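Local coordinates for ABC-type metal ion transport system, periplasmic component (Vibrio vulnificus, PDB 3K2D), which binds methionine, probably as the substrate-binding lipoprotein of an ABC transporter, and activates Toll-like receptor 2, at residues Ala18-Val23 with Thr230-Ile235; Gly105-Val110 with Thr153-Asp158; Leu122-Gln127 with Gly190-Asp195. The protein carries 4 engineered substitutions. One frame throughout, in Å; residues are numbered along the deposited sequence.

Contact 1 (Ala18-Val23 with Thr230-Ile235)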
loop_
_atom_site.group_PDB
_atom_site.type_symbol
_atom_site.label_atom_id
_atom_site.label_comp_id
_atom_site.label_asym_id
_atom_site.label_seq_id
_atom_site.Cartn_x
_atom_site.Cartn_y
_atom_site.Cartn_z
ATOM N N ALA A 18 3.349 -7.648 7.684
ATOM C CA ALA A 18 2.926 -8.361 8.879
ATOM C C ALA A 18 4.118 -8.458 9.831
ATOM O O ALA A 18 3.950 -8.448 11.046
ATOM C CB ALA A 18 2.429 -9.758 8.520
ATOM N N GLN A 19 5.323 -8.554 9.277
ATOM C CA GLN A 19 6.526 -8.652 10.098
ATOM C C GLN A 19 6.697 -7.382 10.914
ATOM O O GLN A 19 7.107 -7.425 12.081
ATOM C CB GLN A 19 7.753 -8.881 9.222
ATOM C CG GLN A 19 7.748 -10.218 8.523
ATOM C CD GLN A 19 9.018 -10.458 7.741
ATOM O OE1 GLN A 19 10.111 -10.504 8.309
ATOM N NE2 GLN A 19 8.887 -10.605 6.426
ATOM N N VAL A 20 6.385 -6.252 10.288
ATOM C CA VAL A 20 6.468 -4.962 10.960
ATOM C C VAL A 20 5.388 -4.898 12.052
ATOM O O VAL A 20 5.648 -4.481 13.181
ATOM C CB VAL A 20 6.253 -3.802 9.950
ATOM C CG1 VAL A 20 6.233 -2.463 10.678
ATOM C CG2 VAL A 20 7.355 -3.824 8.899
ATOM N N ALA A 21 4.181 -5.337 11.709
ATOM C CA ALA A 21 3.065 -5.328 12.641
ATOM C C ALA A 21 3.362 -6.184 13.857
ATOM O O ALA A 21 2.909 -5.889 14.960
ATOM C CB ALA A 21 1.805 -5.822 11.949
ATOM N N GLU A 22 4.130 -7.246 13.643
ATOM C CA GLU A 22 4.502 -8.159 14.709
ATOM C C GLU A 22 5.316 -7.426 15.772
ATOM O O GLU A 22 5.118 -7.624 16.972
ATOM C CB GLU A 22 5.328 -9.306 14.149
ATOM C CG GLU A 22 5.042 -10.649 14.792
ATOM C CD GLU A 22 4.031 -11.459 14.000
ATOM O OE1 GLU A 22 4.307 -11.741 12.810
ATOM O OE2 GLU A 22 2.965 -11.813 14.559
ATOM N N VAL A 23 6.234 -6.577 15.336
ATOM C CA VAL A 23 7.051 -5.843 16.281
ATOM C C VAL A 23 6.189 -4.836 17.028
ATOM O O VAL A 23 6.295 -4.699 18.244
ATOM C CB VAL A 23 8.197 -5.133 15.565
ATOM C CG1 VAL A 23 9.125 -4.472 16.581
ATOM C CG2 VAL A 23 8.945 -6.135 14.711
ATOM N N THR A 230 13.001 0.815 13.418
ATOM C CA THR A 230 14.258 0.113 13.208
ATOM C C THR A 230 13.991 -1.232 12.537
ATOM O O THR A 230 14.660 -1.595 11.568
ATOM C CB THR A 230 14.985 -0.128 14.540
ATOM O OG1 THR A 230 15.403 1.129 15.084
ATOM C CG2 THR A 230 16.196 -1.023 14.337
ATOM N N ALA A 231 13.006 -1.963 13.048
ATOM C CA ALA A 231 12.656 -3.259 12.486
ATOM C C ALA A 231 12.165 -3.105 11.055
ATOM O O ALA A 231 12.461 -3.939 10.201
ATOM C CB ALA A 231 11.590 -3.928 13.335
ATOM N N ALA A 232 11.420 -2.037 10.790
ATOM C CA ALA A 232 10.895 -1.795 9.445
ATOM C C ALA A 232 12.023 -1.569 8.450
ATOM O O ALA A 232 12.028 -2.165 7.376
ATOM C CB ALA A 232 9.955 -0.592 9.448
ATOM N N LYS A 233 12.971 -0.703 8.806
ATOM C CA LYS A 233 14.114 -0.414 7.939
ATOM C C LYS A 233 14.761 -1.722 7.531
ATOM O O LYS A 233 15.010 -1.964 6.355
ATOM C CB LYS A 233 15.138 0.474 8.665
ATOM C CG LYS A 233 14.781 1.950 8.656
ATOM C CD LYS A 233 15.307 2.697 9.884
ATOM C CE LYS A 233 16.809 2.891 9.866
ATOM N NZ LYS A 233 17.271 3.569 11.115
ATOM N N GLU A 234 15.020 -2.572 8.516
ATOM C CA GLU A 234 15.634 -3.867 8.267
ATOM C C GLU A 234 14.814 -4.712 7.303
ATOM O O GLU A 234 15.316 -5.166 6.282
ATOM C CB GLU A 234 15.804 -4.622 9.580
ATOM C CG GLU A 234 17.244 -4.882 9.906
ATOM C CD GLU A 234 17.954 -5.598 8.777
ATOM O OE1 GLU A 234 17.681 -6.804 8.578
ATOM O OE2 GLU A 234 18.771 -4.952 8.081
ATOM N N ILE A 235 13.545 -4.909 7.642
ATOM C CA ILE A 235 12.620 -5.697 6.841
ATOM C C ILE A 235 12.549 -5.286 5.372
ATOM O O ILE A 235 12.323 -6.130 4.503
ATOM C CB ILE A 235 11.215 -5.643 7.459
ATOM C CG1 ILE A 235 11.228 -6.394 8.792
ATOM C CG2 ILE A 235 10.183 -6.217 6.491
ATOM C CD1 ILE A 235 10.027 -6.118 9.675
#

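Contact 2 (Gly105-Val110 with Thr153-Asp158). Engineered in segment 153-158: Met155 (natural residue Val).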
loop_
_atom_site.group_PDB
_atom_site.type_symbol
_atom_site.label_atom_id
_atom_site.label_comp_id
_atom_site.label_asym_id
_atom_site.label_seq_id
_atom_site.Cartn_x
_atom_site.Cartn_y
_atom_site.Cartn_z
ATOM N N GLY A 105 5.841 0.495 -28.186
ATOM C CA GLY A 105 4.760 -0.464 -28.125
ATOM C C GLY A 105 4.842 -1.458 -26.989
ATOM O O GLY A 105 4.178 -2.491 -27.035
ATOM N N VAL A 106 5.639 -1.177 -25.963
ATOM C CA VAL A 106 5.732 -2.120 -24.849
ATOM C C VAL A 106 4.491 -2.062 -23.974
ATOM O O VAL A 106 3.698 -1.113 -24.027
ATOM C CB VAL A 106 6.962 -1.860 -23.931
ATOM C CG1 VAL A 106 8.250 -2.114 -24.685
ATOM C CG2 VAL A 106 6.920 -0.440 -23.394
ATOM N N ARG A 107 4.347 -3.101 -23.159
ATOM C CA ARG A 107 3.238 -3.243 -22.230
ATOM C C ARG A 107 3.758 -2.859 -20.846
ATOM O O ARG A 107 4.829 -3.295 -20.440
ATOM C CB ARG A 107 2.753 -4.700 -22.229
ATOM C CG ARG A 107 1.302 -4.905 -22.654
ATOM C CD ARG A 107 1.145 -6.062 -23.656
ATOM N NE ARG A 107 1.620 -7.341 -23.136
ATOM C CZ ARG A 107 0.895 -8.177 -22.393
ATOM N NH1 ARG A 107 -0.359 -7.882 -22.077
ATOM N NH2 ARG A 107 1.437 -9.305 -21.945
ATOM N N ILE A 108 3.011 -2.021 -20.141
ATOM C CA ILE A 108 3.381 -1.610 -18.791
ATOM C C ILE A 108 2.225 -1.963 -17.864
ATOM O O ILE A 108 1.105 -1.476 -18.036
ATOM C CB ILE A 108 3.664 -0.083 -18.706
ATOM C CG1 ILE A 108 4.962 0.244 -19.450
ATOM C CG2 ILE A 108 3.742 0.354 -17.256
ATOM C CD1 ILE A 108 5.413 1.679 -19.327
ATOM N N ALA A 109 2.496 -2.820 -16.887
ATOM C CA ALA A 109 1.465 -3.239 -15.944
ATOM C C ALA A 109 1.369 -2.301 -14.733
ATOM O O ALA A 109 2.386 -1.839 -14.212
ATOM C CB ALA A 109 1.736 -4.665 -15.486
ATOM N N VAL A 110 0.136 -2.028 -14.303
ATOM C CA VAL A 110 -0.145 -1.154 -13.156
ATOM C C VAL A 110 -1.354 -1.695 -12.378
ATOM O O VAL A 110 -2.120 -2.510 -12.888
ATOM C CB VAL A 110 -0.495 0.304 -13.609
ATOM C CG1 VAL A 110 0.563 0.835 -14.566
ATOM C CG2 VAL A 110 -1.863 0.340 -14.274
ATOM N N THR A 153 1.102 0.450 -23.943
ATOM C CA THR A 153 -0.215 -0.089 -23.652
ATOM C C THR A 153 -0.237 -0.327 -22.155
ATOM O O THR A 153 0.550 -1.106 -21.634
ATOM C CB THR A 153 -0.486 -1.415 -24.377
ATOM O OG1 THR A 153 -0.785 -1.161 -25.757
ATOM C CG2 THR A 153 -1.666 -2.124 -23.741
ATOM N N ILE A 154 -1.126 0.372 -21.467
ATOM C CA ILE A 154 -1.248 0.239 -20.024
ATOM C C ILE A 154 -2.106 -0.963 -19.677
ATOM O O ILE A 154 -3.287 -1.010 -20.026
ATOM C CB ILE A 154 -1.905 1.490 -19.394
ATOM C CG1 ILE A 154 -1.110 2.743 -19.749
ATOM C CG2 ILE A 154 -1.976 1.338 -17.895
ATOM C CD1 ILE A 154 0.314 2.699 -19.276
ATOM N N MET A 155 -1.506 -1.934 -18.996
ATOM C CA MET A 155 -2.226 -3.128 -18.570
ATOM C C MET A 155 -2.601 -2.951 -17.103
ATOM O O MET A 155 -1.737 -2.844 -16.235
ATOM C CB MET A 155 -1.352 -4.376 -18.742
ATOM C CG MET A 155 -0.987 -4.720 -20.202
ATOM S SD MET A 155 -2.374 -5.128 -21.276
ATOM C CE MET A 155 -2.826 -6.634 -20.600
ATOM N N GLU A 156 -3.896 -2.891 -16.828
ATOM C CA GLU A 156 -4.376 -2.726 -15.463
ATOM C C GLU A 156 -4.679 -4.101 -14.885
ATOM O O GLU A 156 -5.462 -4.864 -15.451
ATOM C CB GLU A 156 -5.630 -1.847 -15.462
ATOM C CG GLU A 156 -5.358 -0.390 -15.832
ATOM C CD GLU A 156 -6.613 0.377 -16.225
ATOM O OE1 GLU A 156 -7.654 0.228 -15.544
ATOM O OE2 GLU A 156 -6.553 1.146 -17.212
ATOM N N LEU A 157 -4.047 -4.416 -13.758
ATOM C CA LEU A 157 -4.220 -5.712 -13.099
ATOM C C LEU A 157 -4.467 -5.542 -11.601
ATOM O O LEU A 157 -4.197 -4.489 -11.028
ATOM C CB LEU A 157 -2.955 -6.565 -13.282
ATOM C CG LEU A 157 -2.337 -6.658 -14.676
ATOM C CD1 LEU A 157 -0.988 -7.317 -14.581
ATOM C CD2 LEU A 157 -3.234 -7.444 -15.591
ATOM N N ASP A 158 -4.968 -6.596 -10.968
ATOM C CA ASP A 158 -5.203 -6.572 -9.537
ATOM C C ASP A 158 -3.841 -6.486 -8.863
ATOM O O ASP A 158 -2.920 -7.222 -9.215
ATOM C CB ASP A 158 -5.927 -7.844 -9.088
ATOM C CG ASP A 158 -6.079 -7.920 -7.576
ATOM O OD1 ASP A 158 -5.066 -8.156 -6.871
ATOM O OD2 ASP A 158 -7.216 -7.732 -7.090
#

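Contact 3 (Leu122-Gln127 with Gly190-Asp195)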
loop_
_atom_site.group_PDB
_atom_site.type_symbol
_atom_site.label_atom_id
_atom_site.label_comp_id
_atom_site.label_asym_id
_atom_site.label_seq_id
_atom_site.Cartn_x
_atom_site.Cartn_y
_atom_site.Cartn_z
ATOM N N LEU A 122 0.375 8.941 -12.799
ATOM C CA LEU A 122 1.091 10.156 -12.427
ATOM C C LEU A 122 2.597 9.860 -12.409
ATOM O O LEU A 122 3.405 10.651 -12.888
ATOM C CB LEU A 122 0.645 10.634 -11.042
ATOM C CG LEU A 122 -0.704 11.358 -10.927
ATOM C CD1 LEU A 122 -0.990 11.688 -9.472
ATOM C CD2 LEU A 122 -0.675 12.631 -11.774
ATOM N N LEU A 123 2.968 8.710 -11.860
ATOM C CA LEU A 123 4.370 8.315 -11.789
ATOM C C LEU A 123 4.969 8.130 -13.182
ATOM O O LEU A 123 6.102 8.536 -13.440
ATOM C CB LEU A 123 4.508 7.024 -10.987
ATOM C CG LEU A 123 5.934 6.500 -10.838
ATOM C CD1 LEU A 123 6.801 7.537 -10.149
ATOM C CD2 LEU A 123 5.917 5.204 -10.053
ATOM N N LEU A 124 4.208 7.511 -14.079
ATOM C CA LEU A 124 4.674 7.296 -15.442
ATOM C C LEU A 124 4.943 8.642 -16.108
ATOM O O LEU A 124 5.942 8.818 -16.805
ATOM C CB LEU A 124 3.629 6.517 -16.246
ATOM C CG LEU A 124 3.522 5.031 -15.894
ATOM C CD1 LEU A 124 2.347 4.388 -16.630
ATOM C CD2 LEU A 124 4.843 4.346 -16.242
ATOM N N GLU A 125 4.041 9.589 -15.886
ATOM C CA GLU A 125 4.173 10.924 -16.450
ATOM C C GLU A 125 5.483 11.551 -15.989
ATOM O O GLU A 125 6.176 12.197 -16.772
ATOM C CB GLU A 125 2.995 11.779 -16.012
ATOM C CG GLU A 125 2.998 13.184 -16.546
ATOM C CD GLU A 125 1.745 13.933 -16.143
ATOM O OE1 GLU A 125 1.370 13.842 -14.958
ATOM O OE2 GLU A 125 1.139 14.610 -17.001
ATOM N N GLN A 126 5.830 11.347 -14.722
ATOM C CA GLN A 126 7.072 11.893 -14.186
ATOM C C GLN A 126 8.282 11.291 -14.875
ATOM O O GLN A 126 9.370 11.852 -14.835
ATOM C CB GLN A 126 7.161 11.637 -12.681
ATOM C CG GLN A 126 6.143 12.419 -11.921
ATOM C CD GLN A 126 6.265 13.888 -12.224
ATOM O OE1 GLN A 126 7.211 14.536 -11.782
ATOM N NE2 GLN A 126 5.327 14.422 -13.002
ATOM N N GLN A 127 8.090 10.138 -15.495
ATOM C CA GLN A 127 9.171 9.467 -16.193
ATOM C C GLN A 127 9.204 9.920 -17.646
ATOM O O GLN A 127 10.106 9.568 -18.401
ATOM C CB GLN A 127 8.967 7.955 -16.116
ATOM C CG GLN A 127 9.903 7.254 -15.155
ATOM C CD GLN A 127 10.124 8.024 -13.868
ATOM O OE1 GLN A 127 9.186 8.279 -13.118
ATOM N NE2 GLN A 127 11.371 8.396 -13.608
ATOM N N GLY A 190 14.288 -0.893 -8.267
ATOM C CA GLY A 190 13.440 0.024 -9.004
ATOM C C GLY A 190 14.048 0.680 -10.228
ATOM O O GLY A 190 15.182 1.152 -10.188
ATOM N N VAL A 191 13.290 0.709 -11.325
ATOM C CA VAL A 191 13.744 1.347 -12.562
ATOM C C VAL A 191 13.564 2.840 -12.353
ATOM O O VAL A 191 14.255 3.663 -12.944
ATOM C CB VAL A 191 12.915 0.886 -13.762
ATOM C CG1 VAL A 191 13.319 1.655 -15.005
ATOM C CG2 VAL A 191 13.126 -0.592 -13.973
ATOM N N PHE A 192 12.605 3.174 -11.506
ATOM C CA PHE A 192 12.340 4.549 -11.134
ATOM C C PHE A 192 11.499 4.465 -9.876
ATOM O O PHE A 192 10.826 3.463 -9.633
ATOM C CB PHE A 192 11.635 5.336 -12.252
ATOM C CG PHE A 192 10.390 4.691 -12.787
ATOM C CD1 PHE A 192 9.221 4.660 -12.042
ATOM C CD2 PHE A 192 10.377 4.139 -14.066
ATOM C CE1 PHE A 192 8.056 4.090 -12.564
ATOM C CE2 PHE A 192 9.215 3.570 -14.589
ATOM C CZ PHE A 192 8.061 3.548 -13.835
ATOM N N VAL A 193 11.564 5.499 -9.055
ATOM C CA VAL A 193 10.816 5.487 -7.815
ATOM C C VAL A 193 10.038 6.776 -7.620
ATOM O O VAL A 193 10.454 7.852 -8.067
ATOM C CB VAL A 193 11.773 5.266 -6.621
ATOM C CG1 VAL A 193 10.986 5.106 -5.334
ATOM C CG2 VAL A 193 12.635 4.034 -6.878
ATOM N N GLU A 194 8.898 6.643 -6.958
ATOM C CA GLU A 194 8.016 7.758 -6.657
ATOM C C GLU A 194 8.724 8.607 -5.602
ATOM O O GLU A 194 9.555 8.099 -4.857
ATOM C CB GLU A 194 6.698 7.195 -6.110
ATOM C CG GLU A 194 5.624 8.213 -5.804
ATOM C CD GLU A 194 4.431 7.586 -5.107
ATOM O OE1 GLU A 194 4.615 7.027 -4.003
ATOM O OE2 GLU A 194 3.310 7.648 -5.658
ATOM N N ASP A 195 8.411 9.895 -5.534
ATOM C CA ASP A 195 9.037 10.760 -4.541
ATOM C C ASP A 195 8.504 10.486 -3.139
ATOM O O ASP A 195 7.315 10.219 -2.965
ATOM C CB ASP A 195 8.805 12.230 -4.890
ATOM C CG ASP A 195 9.483 12.634 -6.188
ATOM O OD1 ASP A 195 9.305 13.799 -6.604
ATOM O OD2 ASP A 195 10.195 11.792 -6.789
#

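Contact 1 (Ala18-Val23 with Thr230-Ile235)
Val20 and Ile235 make the close centre of an antiparallel helix pair, in which the C-terminal helix 226-235 lies along helix 16-32, whose other flank, at Ala18 and Ala21, touches Val12 of strand 8-13. The two short axes run at 160° to each other and come within 9.3 Å. CG2 of Val20 meets the tip of Ile235, CD1, at 3.6 Å, and the same methyl reaches CB of Ala232 at 4.2 Å. It gets there because CG2 is anti to the carbonyl carbon, with CG1 anti to the backbone N (chi1 176°). Phe85, Val228 and Phe236 also touch Val20, so this side is buried. One turn further along helix 16-32, Val23 CG2 rests on the single methyl of Ala231, with CB at 3.7 Å. The small alanines let the backbones approach, the CA atoms of Val20 and Ala232 being 5.7 Å apart. The other side is looser and open to solvent: Gln19 gives the contact its CB, 3.6 Å from Ile235 CD1, while the rest of its chain runs on extended and exposed. With no hydrogen bond or salt bridge across the two segments, the final helix is held here by apolar side-chain packing.

Contact 2 (Gly105-Val110 with Thr153-Asp158)
Arg107 and Thr153 begin a parallel strand pair at the edge of a mixed sheet, joined by a beta-alpha-beta crossover through helix 114-126 that also takes in a small two-stranded sheet. Four paired positions, from Arg107 with Thr153 to Val110 with Glu156, alternate between the faces. Arg107, Ala109, Thr153 and the engineered Met155 share one face; Ile108, Val110, Ile154 and Glu156 share the other, where Leu117 and Leu124 of the crossover helix pack. The side chain of Met155 turns back across the side chain of Arg107. Its CB lies 3.9 Å from O of Ile108. CG, placed anti to the carbonyl carbon (chi1 -65°), meets the CG methylene of Arg107, and bends at chi2 and chi3 carry SD to 3.5 Å from Arg107 NH1. The terminal CE comes to the guanidinium edge, near its plane. On the face toward helix 114-126, Val110 CG2 touches Ile154 CG2 at 3.8 Å and Glu156 CG at 3.9 Å. Beyond Met155, Leu157 CD1 reaches Ala109 CB, and both side chains meet Leu162 and Ser165 of helix 162-165. The last of five interstrand bonds runs from Leu157 N to Val110 O, 2.8 Å long.

Contact 3 (Leu122-Gln127 with Gly190-Asp195)
The Phe192 ring has the side chain of Gln127 over one face and Leu123 at its edge. CG of Gln127 makes a CH-pi contact, 3.7 Å from the ring centroid and 27° off the normal, set toward the rim near CD2. A bend at chi2 then lays the amide group almost parallel to the ring, with planes 9° apart, so that methylene and amide stack on the aromatic together. At the edge, Leu123 CD2 lies in the ring plane, 3.5 Å from CE1, while Leu124 CD2 approaches CZ obliquely at 4.1 Å. The phenyl is swung toward the helix by its chi1 of 53°, which puts CG between the backbone N and the carbonyl carbon. The two methyls of Leu123 part: CD2 meets the ring and CD1 packs against Glu194 CA at 3.7 Å. The carboxylate of Glu194 reaches an earlier turn of the same helix, where OE2 forms a salt bridge with NE of Arg119, a residue of the methionine pocket, and may thereby help position that arginine. The C-terminal part of helix 114-126 thus packs on the short, weakly bonded edge strand 192-193. Leu123 and Leu124 also touch Ile173 of strand 171-174, Phe192 meets Leu171, and strand 90-92 bonds to the segment's backbone through Gly91.

The contacts fall in the two lobes expected of a periplasmic binding protein. Contact 1 belongs with the sheet holding strand 8-13; contacts 2 and 3 serve the other sheet, at whose two outer strands they lie. Contact 1 is 31 Å from contact 2 and 26 Å from contact 3, centre to centre, and touches neither. Contacts 2 and 3 are 15 Å apart by centres and meet at Leu124, whose CD1 packs on Ile154 CD1 at 3.7 Å. The bound methionine is about 11 Å from the side chain of Val20, about 12 Å from that of Val110, and about 6 Å from that of Glu194, making contact 3 the nearest of the three.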